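Local coordinates for Blr6230 protein (Bradyrhizobium diazoefficiens USDA 110, PDB 5NGG) that belongs to the subclass B3 metallo-beta-lactamases and so probably hydrolyses beta-lactam antibiotics with the help of bound zinc ions, at residues A[100-105]-A[129-134]; A[156-161]-A[227-232]; A[175-180]-A[206-211]; A[214-217]-A[221-224]. One frame throughout, in Å; residues are numbered along the deposited sequence.

Contact 1 of 4, residues A[100-105]-A[129-134]. With ZN (zinc ion), chain D; ZN (zinc ion), chain C.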
loop_
_atom_site.group_PDB
_atom_site.type_symbol
_atom_site.label_atom_id
_atom_site.label_comp_id
_atom_site.label_asym_id
_atom_site.label_seq_id
_atom_site.Cartn_x
_atom_site.Cartn_y
_atom_site.Cartn_z
ATOM N N THR A 100 1.283 2.210 -3.753
ATOM C CA THR A 100 0.708 0.869 -3.940
ATOM C C THR A 100 -0.620 0.979 -4.699
ATOM O O THR A 100 -0.825 0.348 -5.733
ATOM C CB THR A 100 0.451 0.145 -2.606
ATOM O OG1 THR A 100 -0.284 0.997 -1.721
ATOM C CG2 THR A 100 1.766 -0.336 -1.994
ATOM N N HIS A 101 -1.546 1.791 -4.199
ATOM C CA HIS A 101 -2.824 1.968 -4.911
ATOM C C HIS A 101 -3.477 3.281 -4.518
ATOM O O HIS A 101 -3.251 3.826 -3.442
ATOM C CB HIS A 101 -3.771 0.783 -4.712
ATOM C CG HIS A 101 -4.428 0.754 -3.372
ATOM N ND1 HIS A 101 -3.955 0.023 -2.301
ATOM C CD2 HIS A 101 -5.585 1.312 -2.952
ATOM C CE1 HIS A 101 -4.766 0.176 -1.269
ATOM N NE2 HIS A 101 -5.754 0.976 -1.626
ATOM N N ALA A 102 -4.319 3.772 -5.416
ATOM C CA ALA A 102 -4.769 5.161 -5.385
ATOM C C ALA A 102 -6.112 5.348 -4.670
ATOM O O ALA A 102 -7.088 5.750 -5.284
ATOM C CB ALA A 102 -4.831 5.685 -6.805
ATOM N N HIS A 103 -6.149 5.080 -3.369
ATOM C CA HIS A 103 -7.261 5.427 -2.484
ATOM C C HIS A 103 -6.783 6.423 -1.443
ATOM O O HIS A 103 -5.601 6.427 -1.084
ATOM C CB HIS A 103 -7.819 4.196 -1.762
ATOM C CG HIS A 103 -8.523 3.234 -2.645
ATOM N ND1 HIS A 103 -8.692 1.923 -2.285
ATOM C CD2 HIS A 103 -9.132 3.391 -3.847
ATOM C CE1 HIS A 103 -9.381 1.306 -3.225
ATOM N NE2 HIS A 103 -9.659 2.173 -4.187
ATOM N N LEU A 104 -7.708 7.257 -0.969
ATOM C CA LEU A 104 -7.360 8.398 -0.099
ATOM C C LEU A 104 -6.603 8.039 1.171
ATOM O O LEU A 104 -5.875 8.868 1.677
ATOM C CB LEU A 104 -8.586 9.218 0.275
ATOM C CG LEU A 104 -9.477 8.757 1.418
ATOM C CD1 LEU A 104 -10.400 9.892 1.867
ATOM C CD2 LEU A 104 -10.272 7.533 1.034
ATOM N N ASP A 105 -6.788 6.819 1.695
ATOM C CA ASP A 105 -6.075 6.407 2.890
ATOM C C ASP A 105 -4.600 6.114 2.645
ATOM O O ASP A 105 -3.845 5.933 3.612
ATOM C CB ASP A 105 -6.787 5.246 3.609
ATOM C CG ASP A 105 -7.074 4.019 2.754
ATOM O OD1 ASP A 105 -7.455 4.164 1.559
ATOM O OD2 ASP A 105 -6.929 2.908 3.347
ATOM N N PRO A 129 -5.375 7.941 -13.677
ATOM C CA PRO A 129 -6.540 8.847 -13.694
ATOM C C PRO A 129 -7.122 9.125 -12.309
ATOM O O PRO A 129 -7.632 10.215 -12.056
ATOM C CB PRO A 129 -7.569 8.120 -14.569
ATOM C CG PRO A 129 -6.790 7.131 -15.356
ATOM C CD PRO A 129 -5.576 6.772 -14.558
ATOM N N LEU A 130 -7.031 8.128 -11.422
ATOM C CA LEU A 130 -7.522 8.264 -10.039
ATOM C C LEU A 130 -6.671 9.265 -9.264
ATOM O O LEU A 130 -7.180 10.146 -8.568
ATOM C CB LEU A 130 -7.498 6.912 -9.320
ATOM C CG LEU A 130 -8.606 5.894 -9.588
ATOM C CD1 LEU A 130 -8.715 5.492 -11.045
ATOM C CD2 LEU A 130 -8.356 4.665 -8.718
ATOM N N LEU A 131 -5.351 9.117 -9.360
ATOM C CA LEU A 131 -4.423 10.035 -8.692
ATOM C C LEU A 131 -4.585 11.458 -9.208
ATOM O O LEU A 131 -4.587 12.408 -8.413
ATOM C CB LEU A 131 -2.984 9.557 -8.895
ATOM C CG LEU A 131 -2.665 8.261 -8.142
ATOM C CD1 LEU A 131 -1.417 7.596 -8.701
ATOM C CD2 LEU A 131 -2.484 8.548 -6.672
ATOM N N GLU A 132 -4.677 11.591 -10.524
ATOM C CA GLU A 132 -4.727 12.906 -11.147
ATOM C C GLU A 132 -6.079 13.568 -10.980
ATOM O O GLU A 132 -6.177 14.788 -11.101
ATOM C CB GLU A 132 -4.265 12.822 -12.598
ATOM C CG GLU A 132 -2.802 12.382 -12.676
ATOM C CD GLU A 132 -2.051 12.735 -13.936
ATOM O OE1 GLU A 132 -2.676 13.096 -14.948
ATOM O OE2 GLU A 132 -0.814 12.585 -13.893
ATOM N N GLY A 133 -7.122 12.799 -10.696
ATOM C CA GLY A 133 -8.451 13.351 -10.446
ATOM C C GLY A 133 -8.806 13.497 -8.976
ATOM O O GLY A 133 -9.691 14.260 -8.640
ATOM N N GLY A 134 -8.149 12.739 -8.105
ATOM C CA GLY A 134 -8.445 12.789 -6.668
ATOM C C GLY A 134 -9.807 12.227 -6.285
ATOM O O GLY A 134 -10.459 12.767 -5.386
HETATM ZN ZN ZN D . -7.660 0.860 -0.839
HETATM ZN ZN ZN C . -6.404 1.126 2.314
HETATM O O HOH W 1 -7.830 1.521 0.883
#
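A102 sets its methyl group against the helix ending at G133, where L130 and L131 receive it. The apolar contact has two parts: A102 CB lies 3.6 Å from the branch carbon L131 CG, and on its other neighbour 3.9 Å from L130 CB. L131 reaches it with CG and CD2. A methyl suits this place because it is small enough to lie against both leucines where the chain turns sharply at A102, the centre of an inverse gamma turn.

Metal bonds form the second group, on the far side of that chain. In the HxHxDH motif of the metallo-beta-lactamase fold the histidines flanking A102 grip one zinc ion, H101 through NE2 (2.1 Å) and H103 through ND1 (2.1 Å), with H177 completing the protein ligands. D105 OD2 binds the second zinc ion at 2.1 Å, beside H106 and H242. The water between the two metals is 1.9 Å from the first zinc ion and donates to D105 OD1 at 2.8 Å.

The chemistry is thus divided by face: apolar packing against the helix on one side, metal ligands on the other. Such a bridging water is probably the nucleophile in this family.

Contact 2 of 4, residues A[156-161]-A[227-232]. With ZN (zinc ion), chain E.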
loop_
_atom_site.group_PDB
_atom_site.type_symbol
_atom_site.label_atom_id
_atom_site.label_comp_id
_atom_site.label_asym_id
_atom_site.label_seq_id
_atom_site.Cartn_x
_atom_site.Cartn_y
_atom_site.Cartn_z
ATOM N N VAL A 156 3.904 3.089 -14.271
ATOM C CA VAL A 156 4.571 1.791 -14.400
ATOM C C VAL A 156 3.623 0.652 -14.754
ATOM O O VAL A 156 2.435 0.723 -14.460
ATOM C CB VAL A 156 5.412 1.410 -13.151
ATOM C CG1 VAL A 156 6.559 2.390 -12.963
ATOM C CG2 VAL A 156 4.545 1.286 -11.919
ATOM N N LYS A 157 4.194 -0.382 -15.377
ATOM C CA LYS A 157 3.521 -1.648 -15.652
ATOM C C LYS A 157 4.382 -2.801 -15.140
ATOM O O LYS A 157 5.502 -2.594 -14.655
ATOM C CB LYS A 157 3.221 -1.788 -17.141
ATOM C CG LYS A 157 2.186 -0.795 -17.640
ATOM C CD LYS A 157 1.691 -1.149 -19.033
ATOM N N GLU A 158 3.855 -4.016 -15.253
ATOM C CA GLU A 158 4.532 -5.226 -14.789
ATOM C C GLU A 158 5.987 -5.268 -15.239
ATOM O O GLU A 158 6.290 -5.160 -16.433
ATOM C CB GLU A 158 3.787 -6.453 -15.307
ATOM C CG GLU A 158 4.451 -7.808 -15.064
ATOM C CD GLU A 158 4.482 -8.250 -13.613
ATOM O OE1 GLU A 158 3.664 -7.785 -12.793
ATOM O OE2 GLU A 158 5.344 -9.112 -13.305
ATOM N N GLY A 159 6.874 -5.457 -14.272
ATOM C CA GLY A 159 8.297 -5.638 -14.511
ATOM C C GLY A 159 9.144 -4.383 -14.552
ATOM O O GLY A 159 10.371 -4.478 -14.608
ATOM N N ASP A 160 8.521 -3.206 -14.549
ATOM C CA ASP A 160 9.291 -1.963 -14.615
ATOM C C ASP A 160 10.159 -1.798 -13.349
ATOM O O ASP A 160 9.757 -2.190 -12.255
ATOM C CB ASP A 160 8.384 -0.749 -14.789
ATOM C CG ASP A 160 7.764 -0.662 -16.174
ATOM O OD1 ASP A 160 8.192 -1.397 -17.113
ATOM O OD2 ASP A 160 6.843 0.163 -16.306
ATOM N N ARG A 161 11.359 -1.251 -13.521
ATOM C CA ARG A 161 12.331 -1.068 -12.435
ATOM C C ARG A 161 12.493 0.419 -12.118
ATOM O O ARG A 161 12.625 1.248 -13.029
ATOM C CB ARG A 161 13.680 -1.701 -12.801
ATOM C CG ARG A 161 13.651 -3.233 -12.899
ATOM C CD ARG A 161 14.782 -3.794 -13.761
ATOM N NE ARG A 161 16.114 -3.376 -13.317
ATOM C CZ ARG A 161 16.886 -4.024 -12.438
ATOM N NH1 ARG A 161 18.086 -3.526 -12.133
ATOM N NH2 ARG A 161 16.487 -5.155 -11.858
ATOM N N PHE A 227 -4.741 -13.001 -6.787
ATOM C CA PHE A 227 -4.570 -14.005 -5.729
ATOM C C PHE A 227 -3.628 -15.121 -6.180
ATOM O O PHE A 227 -2.753 -15.576 -5.452
ATOM C CB PHE A 227 -5.899 -14.635 -5.304
ATOM C CG PHE A 227 -6.953 -13.649 -4.874
ATOM C CD1 PHE A 227 -6.652 -12.527 -4.114
ATOM C CD2 PHE A 227 -8.281 -13.872 -5.218
ATOM C CE1 PHE A 227 -7.665 -11.649 -3.733
ATOM C CE2 PHE A 227 -9.290 -13.006 -4.840
ATOM C CZ PHE A 227 -8.981 -11.895 -4.089
ATOM N N ALA A 228 -3.831 -15.594 -7.409
ATOM C CA ALA A 228 -2.967 -16.655 -7.968
ATOM C C ALA A 228 -1.521 -16.192 -8.112
ATOM O O ALA A 228 -0.586 -16.922 -7.758
ATOM C CB ALA A 228 -3.490 -17.099 -9.311
ATOM N N LYS A 229 -1.334 -14.990 -8.636
ATOM C CA LYS A 229 0.001 -14.412 -8.806
ATOM C C LYS A 229 0.722 -14.323 -7.459
ATOM O O LYS A 229 1.883 -14.740 -7.338
ATOM C CB LYS A 229 -0.103 -13.028 -9.451
ATOM C CG LYS A 229 1.207 -12.272 -9.642
ATOM C CD LYS A 229 0.950 -10.953 -10.347
ATOM C CE LYS A 229 2.175 -10.079 -10.438
ATOM N NZ LYS A 229 3.223 -10.698 -11.244
ATOM N N ALA A 230 0.024 -13.848 -6.440
ATOM C CA ALA A 230 0.603 -13.714 -5.120
ATOM C C ALA A 230 1.066 -15.048 -4.555
ATOM O O ALA A 230 2.154 -15.135 -3.973
ATOM C CB ALA A 230 -0.396 -13.048 -4.188
ATOM N N LYS A 231 0.256 -16.086 -4.743
ATOM C CA LYS A 231 0.616 -17.399 -4.217
ATOM C C LYS A 231 1.862 -17.977 -4.902
ATOM O O LYS A 231 2.530 -18.859 -4.339
ATOM C CB LYS A 231 -0.557 -18.370 -4.336
ATOM C CG LYS A 231 -1.716 -18.043 -3.410
ATOM C CD LYS A 231 -2.778 -19.100 -3.550
ATOM C CE LYS A 231 -4.073 -18.711 -2.893
ATOM N NZ LYS A 231 -4.976 -19.893 -2.878
ATOM N N ALA A 232 2.143 -17.543 -6.132
ATOM C CA ALA A 232 3.277 -18.063 -6.897
ATOM C C ALA A 232 4.581 -17.279 -6.727
ATOM O O ALA A 232 5.630 -17.741 -7.188
ATOM C CB ALA A 232 2.915 -18.140 -8.370
HETATM ZN ZN ZN E . 5.092 -9.811 -11.488
#
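E158 and K229 meet at a third zinc ion, which joins the type II beta turn K157-D160, between strands 154-156 and 161-164, to helix 219-232 on the surface of the domain. The two side chains come at the metal from opposite directions. E158 OE2 binds it at 2.0 Å and K229 NZ at 2.1 Å, while H172 from strand 167-173 supplies the third protein ligand. The lysine must offer its nitrogen lone pair to the metal, so it is presumably neutral. The approach of E158 OE1 to K229 NZ, 3.3 Å, follows from sharing one ion.

A long side chain is needed on the helix, because even the nearest CA atoms, those of E158 and K229, are 11.9 Å apart. K229 runs extended from CB to CE and bends only at its last torsion (chi4 64°), which swings NZ onto the zinc ion. E158 bends at chi2, and its other oxygen, OE1, accepts a hydrogen bond from A173 N, holding the carboxylate in place.

Further out, G159 provides the positive phi that the turn requires, and D160 N bonds to K157 O at 3.1 Å. D160 also folds back over the turn: K157 N donates to D160 OD2 at 2.9 Å, almost straight (171°), arriving 56° out of the carboxylate plane.

Contact 3 of 4, residues A[175-180]-A[206-211]. With ZN (zinc ion), chain D.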
loop_
_atom_site.group_PDB
_atom_site.type_symbol
_atom_site.label_atom_id
_atom_site.label_comp_id
_atom_site.label_asym_id
_atom_site.label_seq_id
_atom_site.Cartn_x
_atom_site.Cartn_y
_atom_site.Cartn_z
ATOM N N PRO A 175 -3.702 -5.911 -9.945
ATOM C CA PRO A 175 -4.973 -5.196 -9.903
ATOM C C PRO A 175 -6.087 -5.949 -9.190
ATOM O O PRO A 175 -5.989 -7.149 -8.931
ATOM C CB PRO A 175 -5.316 -5.009 -11.385
ATOM C CG PRO A 175 -4.703 -6.208 -12.040
ATOM C CD PRO A 175 -3.376 -6.348 -11.321
ATOM N N GLY A 176 -7.152 -5.219 -8.897
ATOM C CA GLY A 176 -8.367 -5.752 -8.268
ATOM C C GLY A 176 -8.852 -4.746 -7.260
ATOM O O GLY A 176 -9.870 -4.076 -7.464
ATOM N N HIS A 177 -8.094 -4.571 -6.178
ATOM C CA HIS A 177 -8.486 -3.610 -5.168
ATOM C C HIS A 177 -8.543 -2.180 -5.783
ATOM O O HIS A 177 -9.380 -1.362 -5.377
ATOM C CB HIS A 177 -7.534 -3.708 -3.961
ATOM C CG HIS A 177 -7.871 -2.771 -2.854
ATOM N ND1 HIS A 177 -8.805 -3.038 -1.882
ATOM C CD2 HIS A 177 -7.413 -1.532 -2.603
ATOM C CE1 HIS A 177 -8.875 -1.999 -1.057
ATOM N NE2 HIS A 177 -8.055 -1.065 -1.482
ATOM N N SER A 178 -7.641 -1.893 -6.724
ATOM C CA SER A 178 -7.770 -0.747 -7.619
ATOM C C SER A 178 -7.292 -1.208 -8.992
ATOM O O SER A 178 -6.585 -2.220 -9.092
ATOM C CB SER A 178 -6.943 0.449 -7.129
ATOM O OG SER A 178 -5.551 0.244 -7.373
ATOM N N PRO A 179 -7.638 -0.468 -10.050
ATOM C CA PRO A 179 -7.232 -0.934 -11.379
ATOM C C PRO A 179 -5.720 -0.928 -11.620
ATOM O O PRO A 179 -5.223 -1.750 -12.402
ATOM C CB PRO A 179 -7.993 -0.008 -12.340
ATOM C CG PRO A 179 -8.315 1.189 -11.532
ATOM C CD PRO A 179 -8.544 0.696 -10.135
ATOM N N GLY A 180 -5.026 -0.005 -10.970
ATOM C CA GLY A 180 -3.579 0.156 -11.115
ATOM C C GLY A 180 -2.773 -0.278 -9.903
ATOM O O GLY A 180 -1.598 0.080 -9.805
ATOM N N ALA A 206 -13.277 -4.602 0.332
ATOM C CA ALA A 206 -13.473 -3.290 0.961
ATOM C C ALA A 206 -14.720 -2.625 0.350
ATOM O O ALA A 206 -15.790 -3.244 0.393
ATOM C CB ALA A 206 -12.187 -2.473 0.857
ATOM N N LEU A 207 -14.619 -1.413 -0.197
ATOM C CA LEU A 207 -15.768 -0.665 -0.712
ATOM C C LEU A 207 -16.098 -0.994 -2.162
ATOM O O LEU A 207 -17.037 -0.432 -2.703
ATOM C CB LEU A 207 -15.548 0.846 -0.571
ATOM C CG LEU A 207 -15.365 1.356 0.846
ATOM C CD1 LEU A 207 -15.140 2.854 0.768
ATOM C CD2 LEU A 207 -16.562 1.011 1.740
ATOM N N ASN A 208 -15.328 -1.856 -2.816
ATOM C CA ASN A 208 -15.561 -2.090 -4.240
ATOM C C ASN A 208 -16.831 -2.888 -4.543
ATOM O O ASN A 208 -17.220 -3.786 -3.799
ATOM C CB ASN A 208 -14.371 -2.811 -4.854
ATOM C CG ASN A 208 -13.146 -1.931 -4.926
ATOM O OD1 ASN A 208 -13.238 -0.690 -5.072
ATOM N ND2 ASN A 208 -11.983 -2.543 -4.873
ATOM N N ARG A 209 -17.458 -2.524 -5.653
ATOM C CA ARG A 209 -18.600 -3.261 -6.195
ATOM C C ARG A 209 -18.054 -4.233 -7.248
ATOM O O ARG A 209 -17.350 -3.834 -8.173
ATOM C CB ARG A 209 -19.578 -2.284 -6.840
ATOM C CG ARG A 209 -20.164 -1.279 -5.861
ATOM C CD ARG A 209 -21.360 -0.520 -6.441
ATOM N NE ARG A 209 -20.988 0.117 -7.704
ATOM C CZ ARG A 209 -20.384 1.306 -7.835
ATOM N NH1 ARG A 209 -20.199 2.109 -6.794
ATOM N NH2 ARG A 209 -20.013 1.722 -9.046
ATOM N N LEU A 210 -18.403 -5.501 -7.087
ATOM C CA LEU A 210 -17.924 -6.581 -7.951
ATOM C C LEU A 210 -18.861 -6.945 -9.089
ATOM O O LEU A 210 -18.399 -7.464 -10.116
ATOM C CB LEU A 210 -17.644 -7.824 -7.089
ATOM C CG LEU A 210 -16.646 -7.619 -5.934
ATOM C CD1 LEU A 210 -16.566 -8.889 -5.116
ATOM C CD2 LEU A 210 -15.275 -7.208 -6.439
ATOM N N VAL A 211 -20.153 -6.705 -8.877
ATOM C CA VAL A 211 -21.213 -7.088 -9.792
ATOM C C VAL A 211 -22.247 -5.970 -9.819
ATOM O O VAL A 211 -22.244 -5.103 -8.931
ATOM C CB VAL A 211 -21.880 -8.414 -9.361
ATOM C CG1 VAL A 211 -20.932 -9.590 -9.589
ATOM C CG2 VAL A 211 -22.342 -8.370 -7.909
HETATM ZN ZN ZN D . -7.660 0.860 -0.839
HETATM O O HOH W 2 -10.973 0.733 -6.246
HETATM O O HOH W 1 -7.830 1.521 0.883
#
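N208 reaches across to the loop of H177. Its CB leaves the backbone pointing toward that loop, with CG beside the backbone N (chi1 -69°); the side chain as a whole also touches I219 and T215. CG comes within 3.8 Å of H177 O, and beyond it the amide splits its work. ND2 donates to H177 O at 2.9 Å in a nearly straight bond (166°), which lies in the asparagine's own amide plane but meets the carbonyl oxygen from 36° above the carbonyl plane. The same nitrogen also bonds to Y223 OH. OD1 accepts from Y136 OH and from a water 2.9 Å away, and that water donates as well to H177 O at 2.8 Å, so two donors hold the one carbonyl.

Asparagine suits the place because one flat group can both give and take. The two loops it ties border the zinc site of the metallo-beta-lactamase fold, and H177 is a ligand of that site. The imidazole of H177 binds zinc through NE2 at 2.1 Å, while ND1 is hydrogen-bonded to T204 O, which fixes the ring's rotation. At the ring edge, near its plane, A206 CB touches CE1 at 3.9 Å.

Contact 4 of 4, residues A[214-217]-A[221-224]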
loop_
_atom_site.group_PDB
_atom_site.type_symbol
_atom_site.label_atom_id
_atom_site.label_comp_id
_atom_site.label_asym_id
_atom_site.label_seq_id
_atom_site.Cartn_x
_atom_site.Cartn_y
_atom_site.Cartn_z
ATOM N N PRO A 214 -20.086 -2.753 -11.708
ATOM C CA PRO A 214 -18.800 -2.951 -11.055
ATOM C C PRO A 214 -17.972 -1.664 -10.986
ATOM O O PRO A 214 -18.075 -0.791 -11.853
ATOM C CB PRO A 214 -18.131 -4.011 -11.931
ATOM C CG PRO A 214 -19.273 -4.750 -12.584
ATOM C CD PRO A 214 -20.265 -3.669 -12.848
ATOM N N THR A 215 -17.157 -1.548 -9.945
ATOM C CA THR A 215 -16.334 -0.374 -9.704
ATOM C C THR A 215 -15.484 -0.000 -10.908
ATOM O O THR A 215 -15.329 1.178 -11.210
ATOM C CB THR A 215 -15.500 -0.607 -8.426
ATOM O OG1 THR A 215 -16.370 -0.523 -7.297
ATOM C CG2 THR A 215 -14.348 0.358 -8.275
ATOM N N TYR A 216 -14.959 -1.012 -11.601
ATOM C CA TYR A 216 -14.364 -0.800 -12.912
ATOM C C TYR A 216 -14.496 -2.099 -13.704
ATOM O O TYR A 216 -14.699 -3.183 -13.114
ATOM C CB TYR A 216 -12.910 -0.311 -12.805
ATOM C CG TYR A 216 -11.903 -1.320 -12.320
ATOM C CD1 TYR A 216 -11.269 -2.176 -13.211
ATOM C CD2 TYR A 216 -11.570 -1.416 -10.969
ATOM C CE1 TYR A 216 -10.349 -3.105 -12.796
ATOM C CE2 TYR A 216 -10.636 -2.356 -10.538
ATOM C CZ TYR A 216 -10.029 -3.193 -11.465
ATOM O OH TYR A 216 -9.087 -4.101 -11.067
ATOM N N ALA A 217 -14.383 -1.997 -15.026
ATOM C CA ALA A 217 -14.565 -3.146 -15.903
ATOM C C ALA A 217 -13.431 -4.147 -15.752
ATOM O O ALA A 217 -12.263 -3.791 -15.884
ATOM C CB ALA A 217 -14.673 -2.698 -17.357
ATOM N N ASP A 221 -12.023 -10.494 -12.610
ATOM C CA ASP A 221 -10.896 -11.174 -13.229
ATOM C C ASP A 221 -9.567 -10.700 -12.658
ATOM O O ASP A 221 -8.676 -11.527 -12.407
ATOM C CB ASP A 221 -10.933 -11.005 -14.756
ATOM C CG ASP A 221 -12.006 -11.839 -15.427
ATOM O OD1 ASP A 221 -12.174 -13.012 -15.060
ATOM O OD2 ASP A 221 -12.654 -11.314 -16.341
ATOM N N ASP A 222 -9.436 -9.385 -12.441
ATOM C CA ASP A 222 -8.218 -8.831 -11.858
ATOM C C ASP A 222 -7.929 -9.440 -10.466
ATOM O O ASP A 222 -6.805 -9.888 -10.192
ATOM C CB ASP A 222 -8.284 -7.304 -11.826
ATOM C CG ASP A 222 -8.045 -6.642 -13.174
ATOM O OD1 ASP A 222 -7.608 -7.290 -14.170
ATOM O OD2 ASP A 222 -8.230 -5.400 -13.216
ATOM N N TYR A 223 -8.917 -9.442 -9.575
ATOM C CA TYR A 223 -8.723 -10.010 -8.230
ATOM C C TYR A 223 -8.229 -11.441 -8.276
ATOM O O TYR A 223 -7.310 -11.844 -7.603
ATOM C CB TYR A 223 -10.008 -9.971 -7.430
ATOM C CG TYR A 223 -10.277 -8.702 -6.626
ATOM C CD1 TYR A 223 -9.649 -8.467 -5.396
ATOM C CD2 TYR A 223 -11.225 -7.776 -7.043
ATOM C CE1 TYR A 223 -9.947 -7.347 -4.642
ATOM C CE2 TYR A 223 -11.539 -6.656 -6.286
ATOM C CZ TYR A 223 -10.892 -6.446 -5.097
ATOM O OH TYR A 223 -11.272 -5.345 -4.355
ATOM N N ARG A 224 -8.886 -12.270 -9.083
ATOM C CA ARG A 224 -8.514 -13.704 -9.125
ATOM C C ARG A 224 -7.139 -13.927 -9.784
ATOM O O ARG A 224 -6.386 -14.803 -9.355
ATOM C CB ARG A 224 -9.629 -14.560 -9.744
ATOM C CG ARG A 224 -10.861 -14.716 -8.848
ATOM C CD ARG A 224 -12.039 -15.223 -9.656
ATOM N NE ARG A 224 -13.219 -15.609 -8.898
ATOM C CZ ARG A 224 -13.257 -16.032 -7.634
ATOM N NH1 ARG A 224 -12.160 -16.142 -6.907
ATOM N NH2 ARG A 224 -14.426 -16.357 -7.097
HETATM O O HOH W 3 -9.544 -5.019 -15.991
#
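Y216 and D222 form a side-chain hydrogen bond that ties the loop leading into helix 219-232 to the first turn of that helix in the metallo-beta-lactamase fold, with three residues between the two segments. The side chains meet obliquely, the phenol ring and the carboxylate turned 39° against each other. The ring presents its edge: D222 OD2 lies near the ring plane, beyond the hydroxyl and alongside CE1. Y216 OH donates to D222 OD2 at 2.7 Å, a short bond that uses the anti lone pair, the one facing away from the other carboxylate oxygen. The edge approach also brings Y216 CE1 to 3.2 Å from D222 OD2, and Y216 OH rests 3.4 Å from D222 CB, so the phenol end lies against the aspartate stem as well as its tip.

The ring arrives there because CG of Y216 sits between the backbone N and carbonyl carbon (chi1 70°), an arrangement that sends the ring toward the helix; it also packs on P179 of the loop 175-180. Tyrosine suits the role: its rigid ring spans the gap and its hydroxyl can donate at the end. D222 suits its place too, since OD2 is gripped a second time by a salt bridge from R126 NH1, which would favour the ionised carboxylate. Its side chain also packs on P175.

A water near the plane of the tyrosine ring adds a second link, donating to A217 O at 3.0 Å and to D222 OD2 at 3.1 Å.

Overall arrangement
Contacts 1 and 3 are buried and share a zinc ion: ligands from 100-105 and from 175-180 converge on it, along with the water between the metals. Contact 1 adds apolar packing behind the site, whereas contact 3 relies on amide and water hydrogen bonds. Contacts 2 and 4 lie at the surface and both draw on helix 219-232, but one is bound through a metal and the other through a phenol-carboxylate pair. Contacts 3 and 4 are close neighbours, their centres about 6 Å apart, and R209 N probably bonds to T215 OG1 between them. Contact 2 stands apart, its centre about 20 Å from that of contact 1, with a separate zinc ion.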